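Local structure of aminopeptidase-like protein (Chaetomium thermophilum, 5JM6) at residues A114-Q119 with V329-A334; G126-A131 with G505-W510; P325-I330 with F509-D514. The protein is probably a zinc-dependent aminopeptidase of the M18 family that removes amino acids from peptide N-termini, assembling as a dodecamer. All blocks are in the same frame, centred on the assembly; numbering follows the deposited sequence.

Interaction 1: A114-Q119 with V329-A334; sequences AFTVGQ and VIKLVA
Ala-114 O takes the amide of Val-333 in a nearly straight bond (2.8 Å from Val-333 N, 173° at the hydrogen) and also meets the CA-H of Leu-332. Lys-331 O is gripped in the same double way, 2.8 Å from Thr-116 N and 3.1 Å from Phe-115 CA. Return bonds from Ala-114 N to Val-333 O and from Lys-331 N to Thr-116 O complete two hydrogen-bonded pairs of antiparallel strands, alternating with the non-hydrogen-bonded pairs Phe-115/Leu-332 and Val-117/Ile-330. A longer bond, 3.2 Å from Gly-118 N to Val-329 O, carries the pairing beyond the strand ends. Phe-115, Val-117, Ile-330 and Leu-332 share one face of the sheet, under helix 353-368. Phe-115 holds CG between its backbone N and carbonyl carbon (chi1 62°), which leads the ring away from the neighbouring strand and leaves CB to do most of the touching, 3.8 Å from Leu-332 CB and 4.0 Å from Ile-330 CG2. Ile-330 lies alongside Phe-115 and Val-117, its CG1 4.2 Å from Val-117 CG1. On the reverse face Ala-114, Lys-331 and Val-333 meet helix 305-320, and Thr-116 OG1 rests 3.7 Å from Lys-331 CB. The lysine chain then runs on, extended, until NZ bonds to Lys-322 O and forms salt bridges with Asp-327 and Asp-508. Strands 111-117 and 330-336 are thus joined inside the mixed central sheet by backbone hydrogen bonds, while most of their side chains pack against helices 353-368 and 305-320; the buried lysine charge is probably balanced by its two carboxylate partners.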
loop_
_atom_site.group_PDB
_atom_site.type_symbol
_atom_site.label_atom_id
_atom_site.label_comp_id
_atom_site.label_asym_id
_atom_site.label_seq_id
_atom_site.Cartn_x
_atom_site.Cartn_y
_atom_site.Cartn_z
ATOM N N ALA A 114 -7.058 55.672 16.565
ATOM C CA ALA A 114 -7.736 56.740 17.292
ATOM C C ALA A 114 -7.233 56.804 18.727
ATOM O O ALA A 114 -6.972 55.771 19.345
ATOM C CB ALA A 114 -9.240 56.533 17.265
ATOM N N PHE A 115 -7.093 58.014 19.259
ATOM C CA PHE A 115 -6.585 58.172 20.615
ATOM C C PHE A 115 -7.074 59.444 21.296
ATOM O O PHE A 115 -7.434 60.421 20.636
ATOM C CB PHE A 115 -5.050 58.140 20.615
ATOM C CG PHE A 115 -4.412 59.248 19.821
ATOM C CD1 PHE A 115 -4.267 59.143 18.447
ATOM C CD2 PHE A 115 -3.943 60.390 20.453
ATOM C CE1 PHE A 115 -3.676 60.159 17.716
ATOM C CE2 PHE A 115 -3.350 61.410 19.728
ATOM C CZ PHE A 115 -3.219 61.295 18.358
ATOM N N THR A 116 -7.098 59.410 22.625
ATOM C CA THR A 116 -7.380 60.590 23.432
ATOM C C THR A 116 -6.193 60.888 24.336
ATOM O O THR A 116 -5.589 59.979 24.906
ATOM C CB THR A 116 -8.636 60.419 24.306
ATOM O OG1 THR A 116 -8.346 59.535 25.396
ATOM C CG2 THR A 116 -9.786 59.863 23.490
ATOM N N VAL A 117 -5.868 62.168 24.461
ATOM C CA VAL A 117 -4.761 62.609 25.294
ATOM C C VAL A 117 -5.295 63.074 26.644
ATOM O O VAL A 117 -6.122 63.978 26.700
ATOM C CB VAL A 117 -3.979 63.752 24.622
ATOM C CG1 VAL A 117 -2.707 64.058 25.394
ATOM C CG2 VAL A 117 -3.669 63.401 23.172
ATOM N N GLY A 118 -4.839 62.451 27.725
ATOM C CA GLY A 118 -5.286 62.832 29.053
ATOM C C GLY A 118 -4.949 64.277 29.374
ATOM O O GLY A 118 -3.955 64.809 28.884
ATOM N N GLN A 119 -5.779 64.922 30.190
ATOM C CA GLN A 119 -5.566 66.324 30.542
ATOM C C GLN A 119 -4.322 66.520 31.400
ATOM O O GLN A 119 -3.767 67.617 31.461
ATOM C CB GLN A 119 -6.776 66.888 31.284
ATOM C CG GLN A 119 -8.061 66.902 30.489
ATOM C CD GLN A 119 -9.254 67.254 31.351
ATOM O OE1 GLN A 119 -9.209 68.203 32.136
ATOM N NE2 GLN A 119 -10.323 66.478 31.225
ATOM N N VAL A 329 -2.341 59.431 31.062
ATOM C CA VAL A 329 -1.890 58.627 29.939
ATOM C C VAL A 329 -2.637 58.962 28.657
ATOM O O VAL A 329 -3.627 59.693 28.668
ATOM C CB VAL A 329 -2.064 57.119 30.228
ATOM C CG1 VAL A 329 -1.364 56.747 31.520
ATOM C CG2 VAL A 329 -3.542 56.754 30.287
ATOM N N ILE A 330 -2.171 58.375 27.560
ATOM C CA ILE A 330 -2.861 58.447 26.284
ATOM C C ILE A 330 -3.614 57.139 26.102
ATOM O O ILE A 330 -3.063 56.063 26.337
ATOM C CB ILE A 330 -1.884 58.678 25.106
ATOM C CG1 ILE A 330 -1.327 60.103 25.142
ATOM C CG2 ILE A 330 -2.569 58.411 23.773
ATOM C CD1 ILE A 330 -0.277 60.376 24.082
ATOM N N LYS A 331 -4.882 57.231 25.717
ATOM C CA LYS A 331 -5.694 56.047 25.473
ATOM C C LYS A 331 -5.885 55.870 23.977
ATOM O O LYS A 331 -6.427 56.747 23.312
ATOM C CB LYS A 331 -7.040 56.160 26.182
ATOM C CG LYS A 331 -6.920 56.206 27.690
ATOM C CD LYS A 331 -8.228 56.610 28.331
ATOM C CE LYS A 331 -8.042 56.871 29.813
ATOM N NZ LYS A 331 -9.347 57.004 30.510
ATOM N N LEU A 332 -5.446 54.729 23.458
ATOM C CA LEU A 332 -5.304 54.547 22.020
ATOM C C LEU A 332 -5.860 53.207 21.543
ATOM O O LEU A 332 -5.706 52.186 22.212
ATOM C CB LEU A 332 -3.823 54.674 21.633
ATOM C CG LEU A 332 -3.360 54.634 20.173
ATOM C CD1 LEU A 332 -2.073 55.435 20.019
ATOM C CD2 LEU A 332 -3.153 53.205 19.677
ATOM N N VAL A 333 -6.502 53.223 20.380
ATOM C CA VAL A 333 -6.934 51.998 19.720
ATOM C C VAL A 333 -6.405 51.985 18.289
ATOM O O VAL A 333 -6.549 52.965 17.556
ATOM C CB VAL A 333 -8.469 51.853 19.707
ATOM C CG1 VAL A 333 -8.873 50.556 19.019
ATOM C CG2 VAL A 333 -9.024 51.901 21.122
ATOM N N ALA A 334 -5.782 50.877 17.905
ATOM C CA ALA A 334 -5.230 50.726 16.565
ATOM C C ALA A 334 -5.884 49.553 15.848
ATOM O O ALA A 334 -5.749 48.405 16.269
ATOM C CB ALA A 334 -3.722 50.537 16.629
#

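Interaction 2: G126-A131 with G505-W510; sequences GIAMIA and GFLDFW
Ala-128 CB sits against the indole of Trp-510, 3.7 Å from CD1, while the phenyl ring of Phe-506 reaches the same methyl with CE2. Both aromatic side chains leave the helix with CG opposite the backbone N (chi1 164° in Phe-506, 156° in Trp-510), a setting that carries the two rings to the strand one helical turn apart. Phe-506 goes on along the strand: CE2 comes 3.6 Å from Met-129 O, and CD2 lies 4.0 Å from Ile-130 CG1, the isoleucine arm and the ring overlapping from opposing sides. Helix 495-514 here covers strand 127-133 of the central sheet and runs nearly antiparallel to it; the axes of the short segments approach to 8.2 Å, at 166°. This is the helix-on-sheet layering of an alpha/beta fold, and the strand ends at the zinc ligand His-133. Leu-507 lies crosswise to Ile-130, its CG 4.0 Å from Ile-130 CD1, and lays CD2 against the carbonyl of Ala-128. Replacing Phe-506 with an alanine would probably open a gap beside Ala-128 and leave Ile-130 CG1 without its ring partner. Phe-506 also touches Val-388 and Ile-439, and the Trp-510 indole is held in its rotation by a bond from NE1 to Arg-384 O.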
loop_
_atom_site.group_PDB
_atom_site.type_symbol
_atom_site.label_atom_id
_atom_site.label_comp_id
_atom_site.label_asym_id
_atom_site.label_seq_id
_atom_site.Cartn_x
_atom_site.Cartn_y
_atom_site.Cartn_z
ATOM N N GLY A 126 2.877 57.193 29.876
ATOM C CA GLY A 126 2.648 55.972 29.131
ATOM C C GLY A 126 1.394 55.974 28.287
ATOM O O GLY A 126 0.542 56.853 28.402
ATOM N N ILE A 127 1.292 54.966 27.431
ATOM C CA ILE A 127 0.143 54.799 26.561
ATOM C C ILE A 127 -0.578 53.504 26.906
ATOM O O ILE A 127 0.050 52.459 27.063
ATOM C CB ILE A 127 0.562 54.778 25.082
ATOM C CG1 ILE A 127 1.499 55.950 24.789
ATOM C CG2 ILE A 127 -0.658 54.813 24.175
ATOM C CD1 ILE A 127 2.481 55.679 23.689
ATOM N N ALA A 128 -1.895 53.579 27.040
ATOM C CA ALA A 128 -2.704 52.379 27.169
ATOM C C ALA A 128 -3.327 52.102 25.808
ATOM O O ALA A 128 -4.210 52.835 25.362
ATOM C CB ALA A 128 -3.770 52.550 28.241
ATOM N N MET A 129 -2.858 51.050 25.144
ATOM C CA MET A 129 -3.220 50.828 23.750
ATOM C C MET A 129 -3.800 49.443 23.476
ATOM O O MET A 129 -3.395 48.447 24.077
ATOM C CB MET A 129 -2.003 51.070 22.845
ATOM C CG MET A 129 -0.707 50.422 23.316
ATOM S SD MET A 129 0.673 50.770 22.203
ATOM C CE MET A 129 1.842 51.549 23.316
ATOM N N ILE A 130 -4.767 49.409 22.564
ATOM C CA ILE A 130 -5.373 48.171 22.092
ATOM C C ILE A 130 -5.186 48.052 20.585
ATOM O O ILE A 130 -5.428 49.007 19.847
ATOM C CB ILE A 130 -6.879 48.106 22.417
ATOM C CG1 ILE A 130 -7.127 48.389 23.899
ATOM C CG2 ILE A 130 -7.456 46.755 22.009
ATOM C CD1 ILE A 130 -8.590 48.573 24.242
ATOM N N ALA A 131 -4.754 46.879 20.134
ATOM C CA ALA A 131 -4.582 46.625 18.711
ATOM C C ALA A 131 -5.452 45.455 18.262
ATOM O O ALA A 131 -5.625 44.482 18.996
ATOM C CB ALA A 131 -3.125 46.354 18.393
ATOM N N GLY A 505 -12.365 49.016 30.802
ATOM C CA GLY A 505 -11.724 48.839 32.089
ATOM C C GLY A 505 -10.222 49.010 31.992
ATOM O O GLY A 505 -9.604 49.639 32.849
ATOM N N PHE A 506 -9.636 48.459 30.936
ATOM C CA PHE A 506 -8.196 48.548 30.730
ATOM C C PHE A 506 -7.749 49.986 30.468
ATOM O O PHE A 506 -6.859 50.494 31.151
ATOM C CB PHE A 506 -7.771 47.634 29.580
ATOM C CG PHE A 506 -6.402 47.931 29.040
ATOM C CD1 PHE A 506 -5.267 47.551 29.736
ATOM C CD2 PHE A 506 -6.254 48.583 27.828
ATOM C CE1 PHE A 506 -4.009 47.825 29.234
ATOM C CE2 PHE A 506 -5.000 48.859 27.321
ATOM C CZ PHE A 506 -3.875 48.479 28.024
ATOM N N LEU A 507 -8.365 50.642 29.489
ATOM C CA LEU A 507 -7.992 52.014 29.160
ATOM C C LEU A 507 -8.187 52.941 30.359
ATOM O O LEU A 507 -7.369 53.827 30.603
ATOM C CB LEU A 507 -8.792 52.521 27.955
ATOM C CG LEU A 507 -8.600 51.766 26.634
ATOM C CD1 LEU A 507 -9.632 52.206 25.611
ATOM C CD2 LEU A 507 -7.194 51.947 26.079
ATOM N N ASP A 508 -9.252 52.724 31.125
ATOM C CA ASP A 508 -9.536 53.592 32.263
ATOM C C ASP A 508 -8.633 53.312 33.467
ATOM O O ASP A 508 -8.246 54.238 34.178
ATOM C CB ASP A 508 -11.006 53.472 32.685
ATOM C CG ASP A 508 -11.959 54.105 31.683
ATOM O OD1 ASP A 508 -11.486 54.738 30.716
ATOM O OD2 ASP A 508 -13.186 53.980 31.873
ATOM N N PHE A 509 -8.332 52.042 33.725
ATOM C CA PHE A 509 -7.577 51.690 34.929
ATOM C C PHE A 509 -6.079 51.404 34.782
ATOM O O PHE A 509 -5.408 51.197 35.792
ATOM C CB PHE A 509 -8.228 50.480 35.597
ATOM C CG PHE A 509 -9.494 50.805 36.332
ATOM C CD1 PHE A 509 -9.463 51.578 37.480
ATOM C CD2 PHE A 509 -10.714 50.328 35.883
ATOM C CE1 PHE A 509 -10.626 51.877 38.164
ATOM C CE2 PHE A 509 -11.881 50.622 36.563
ATOM C CZ PHE A 509 -11.837 51.397 37.705
ATOM N N TRP A 510 -5.546 51.396 33.562
ATOM C CA TRP A 510 -4.150 50.993 33.381
ATOM C C TRP A 510 -3.183 51.850 34.195
ATOM O O TRP A 510 -2.309 51.322 34.881
ATOM C CB TRP A 510 -3.738 51.040 31.909
ATOM C CG TRP A 510 -2.254 51.195 31.746
ATOM C CD1 TRP A 510 -1.596 52.278 31.244
ATOM C CD2 TRP A 510 -1.241 50.251 32.123
ATOM N NE1 TRP A 510 -0.239 52.063 31.267
ATOM C CE2 TRP A 510 0.005 50.826 31.804
ATOM C CE3 TRP A 510 -1.268 48.973 32.693
ATOM C CZ2 TRP A 510 1.212 50.168 32.033
ATOM C CZ3 TRP A 510 -0.067 48.322 32.920
ATOM C CH2 TRP A 510 1.155 48.921 32.590
#

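Interaction 3: P325-I330 with F509-D514; sequences PTDGVI and FWEEVD
Glu-511 OE2 accepts the amide of Gly-328, 2.9 Å from Gly-328 N and almost straight at the hydrogen (173°). The N-H arrives on the syn side of the carboxylate, 19° out of its plane. To reach the loop the glutamate stretches fully: CG lies opposite its backbone N (chi1 173°) and the chain beyond is extended, which carries the carboxylate from the helix to the loop backbone. A water serves the same oxygen, donating to Glu-511 OE2 at 2.6 Å and to Asp-327 OD1 at 2.9 Å, so that OE2 is held by two donors. The water joins two groups of like charge, Asp-327 OD1 and Glu-511 OE2 lying 4.3 Å apart. Their repulsion is likely to be eased by this shared donor and by the nearby Lys-331; Asp-327 OD2 also accepts the amide of Ala-324. The apolar part of the contact belongs to Val-329, whose CG1 lies against the aliphatic arm of Glu-511, 3.5 Å from Glu-511 CB, the valine and the glutamate arm running alongside each other in opposite senses. The same methyl also approaches the indole of Trp-510 more distantly, 4.5 Å from Trp-510 CD1. The contact ties the C-terminal part of helix 495-514, kinked at Glu-511 and Glu-512, to the loop between helix 305-320 and strand 330-336. On other sides of the helix, Trp-510 and Val-513 pack on helix 430-443, and Asp-514 makes a salt bridge to Arg-90 of a neighbouring subunit. Gly-328 O, for its part, accepts a bond from Asn-125, just ahead of strand 127-133.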
loop_
_atom_site.group_PDB
_atom_site.type_symbol
_atom_site.label_atom_id
_atom_site.label_comp_id
_atom_site.label_asym_id
_atom_site.label_seq_id
_atom_site.Cartn_x
_atom_site.Cartn_y
_atom_site.Cartn_z
ATOM N N PRO A 325 -10.094 64.510 34.748
ATOM C CA PRO A 325 -9.104 65.590 34.712
ATOM C C PRO A 325 -7.731 65.122 35.193
ATOM O O PRO A 325 -6.728 65.790 34.947
ATOM C CB PRO A 325 -9.696 66.639 35.658
ATOM C CG PRO A 325 -10.576 65.863 36.578
ATOM C CD PRO A 325 -11.152 64.758 35.743
ATOM N N THR A 326 -7.703 63.988 35.884
ATOM C CA THR A 326 -6.474 63.422 36.425
ATOM C C THR A 326 -5.848 62.317 35.560
ATOM O O THR A 326 -4.910 61.649 35.997
ATOM C CB THR A 326 -6.709 62.888 37.848
ATOM O OG1 THR A 326 -7.856 62.032 37.855
ATOM C CG2 THR A 326 -6.958 64.050 38.799
ATOM N N ASP A 327 -6.383 62.092 34.359
ATOM C CA ASP A 327 -5.817 61.080 33.464
ATOM C C ASP A 327 -4.508 61.559 32.854
ATOM O O ASP A 327 -4.478 62.546 32.121
ATOM C CB ASP A 327 -6.791 60.730 32.336
ATOM C CG ASP A 327 -7.900 59.802 32.782
ATOM O OD1 ASP A 327 -7.694 59.040 33.750
ATOM O OD2 ASP A 327 -8.978 59.829 32.149
ATOM N N GLY A 328 -3.432 60.828 33.123
ATOM C CA GLY A 328 -2.118 61.237 32.669
ATOM C C GLY A 328 -1.621 60.476 31.460
ATOM O O GLY A 328 -0.592 60.829 30.887
ATOM N N VAL A 329 -2.341 59.431 31.062
ATOM C CA VAL A 329 -1.890 58.627 29.939
ATOM C C VAL A 329 -2.637 58.962 28.657
ATOM O O VAL A 329 -3.627 59.693 28.668
ATOM C CB VAL A 329 -2.064 57.119 30.228
ATOM C CG1 VAL A 329 -1.364 56.747 31.520
ATOM C CG2 VAL A 329 -3.542 56.754 30.287
ATOM N N ILE A 330 -2.171 58.375 27.560
ATOM C CA ILE A 330 -2.861 58.447 26.284
ATOM C C ILE A 330 -3.614 57.139 26.102
ATOM O O ILE A 330 -3.063 56.063 26.337
ATOM C CB ILE A 330 -1.884 58.678 25.106
ATOM C CG1 ILE A 330 -1.327 60.103 25.142
ATOM C CG2 ILE A 330 -2.569 58.411 23.773
ATOM C CD1 ILE A 330 -0.277 60.376 24.082
ATOM N N PHE A 509 -8.332 52.042 33.725
ATOM C CA PHE A 509 -7.577 51.690 34.929
ATOM C C PHE A 509 -6.079 51.404 34.782
ATOM O O PHE A 509 -5.408 51.197 35.792
ATOM C CB PHE A 509 -8.228 50.480 35.597
ATOM C CG PHE A 509 -9.494 50.805 36.332
ATOM C CD1 PHE A 509 -9.463 51.578 37.480
ATOM C CD2 PHE A 509 -10.714 50.328 35.883
ATOM C CE1 PHE A 509 -10.626 51.877 38.164
ATOM C CE2 PHE A 509 -11.881 50.622 36.563
ATOM C CZ PHE A 509 -11.837 51.397 37.705
ATOM N N TRP A 510 -5.546 51.396 33.562
ATOM C CA TRP A 510 -4.150 50.993 33.381
ATOM C C TRP A 510 -3.183 51.850 34.195
ATOM O O TRP A 510 -2.309 51.322 34.881
ATOM C CB TRP A 510 -3.738 51.040 31.909
ATOM C CG TRP A 510 -2.254 51.195 31.746
ATOM C CD1 TRP A 510 -1.596 52.278 31.244
ATOM C CD2 TRP A 510 -1.241 50.251 32.123
ATOM N NE1 TRP A 510 -0.239 52.063 31.267
ATOM C CE2 TRP A 510 0.005 50.826 31.804
ATOM C CE3 TRP A 510 -1.268 48.973 32.693
ATOM C CZ2 TRP A 510 1.212 50.168 32.033
ATOM C CZ3 TRP A 510 -0.067 48.322 32.920
ATOM C CH2 TRP A 510 1.155 48.921 32.590
ATOM N N GLU A 511 -3.354 53.167 34.124
ATOM C CA GLU A 511 -2.453 54.094 34.807
ATOM C C GLU A 511 -2.467 53.881 36.317
ATOM O O GLU A 511 -1.419 53.907 36.965
ATOM C CB GLU A 511 -2.822 55.544 34.479
ATOM C CG GLU A 511 -2.035 56.584 35.271
ATOM C CD GLU A 511 -2.409 58.016 34.918
ATOM O OE1 GLU A 511 -1.540 58.906 35.052
ATOM O OE2 GLU A 511 -3.566 58.254 34.511
ATOM N N GLU A 512 -3.656 53.666 36.869
ATOM C CA GLU A 512 -3.803 53.402 38.296
ATOM C C GLU A 512 -3.101 52.108 38.693
ATOM O O GLU A 512 -2.393 52.058 39.700
ATOM C CB GLU A 512 -5.286 53.337 38.676
ATOM C CG GLU A 512 -5.555 52.824 40.083
ATOM C CD GLU A 512 -6.966 53.129 40.554
ATOM O OE1 GLU A 512 -7.686 53.861 39.841
ATOM O OE2 GLU A 512 -7.356 52.639 41.634
ATOM N N VAL A 513 -3.294 51.067 37.894
ATOM C CA VAL A 513 -2.700 49.769 38.182
ATOM C C VAL A 513 -1.176 49.824 38.078
ATOM O O VAL A 513 -0.473 49.256 38.914
ATOM C CB VAL A 513 -3.258 48.683 37.238
ATOM C CG1 VAL A 513 -2.438 47.406 37.333
ATOM C CG2 VAL A 513 -4.718 48.410 37.564
ATOM N N ASP A 514 -0.669 50.531 37.071
ATOM C CA ASP A 514 0.774 50.629 36.864
ATOM C C ASP A 514 1.492 51.197 38.088
ATOM O O ASP A 514 2.650 50.869 38.342
ATOM C CB ASP A 514 1.090 51.485 35.637
ATOM C CG ASP A 514 2.580 51.565 35.356
ATOM O OD1 ASP A 514 3.226 50.500 35.273
ATOM O OD2 ASP A 514 3.106 52.692 35.235
HETATM O O HOH W 1 -5.501 57.317 33.021
#

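Overall arrangement
Interactions 1 and 2 are wholly buried and meet in the central sheet, where strand 330-336 lies between strands 111-117 and 127-133. Interaction 1 pairs strands through backbone hydrogen bonds; interaction 2 lays a helix over the sheet through apolar side chains, with no polar bond between the two segments. Interaction 3 is also mostly buried but nearer the surface, with Glu-511 partly exposed and Thr-326 exposed, and relies on a carboxylate, a backbone amide and a water. Interactions 2 and 3 both use helix 495-514, first against the sheet and then against the loop 325-330. Ile-330 O, 2.8 Å from Ala-128 N in a probable hydrogen bond, links the strands of interactions 1 and 2.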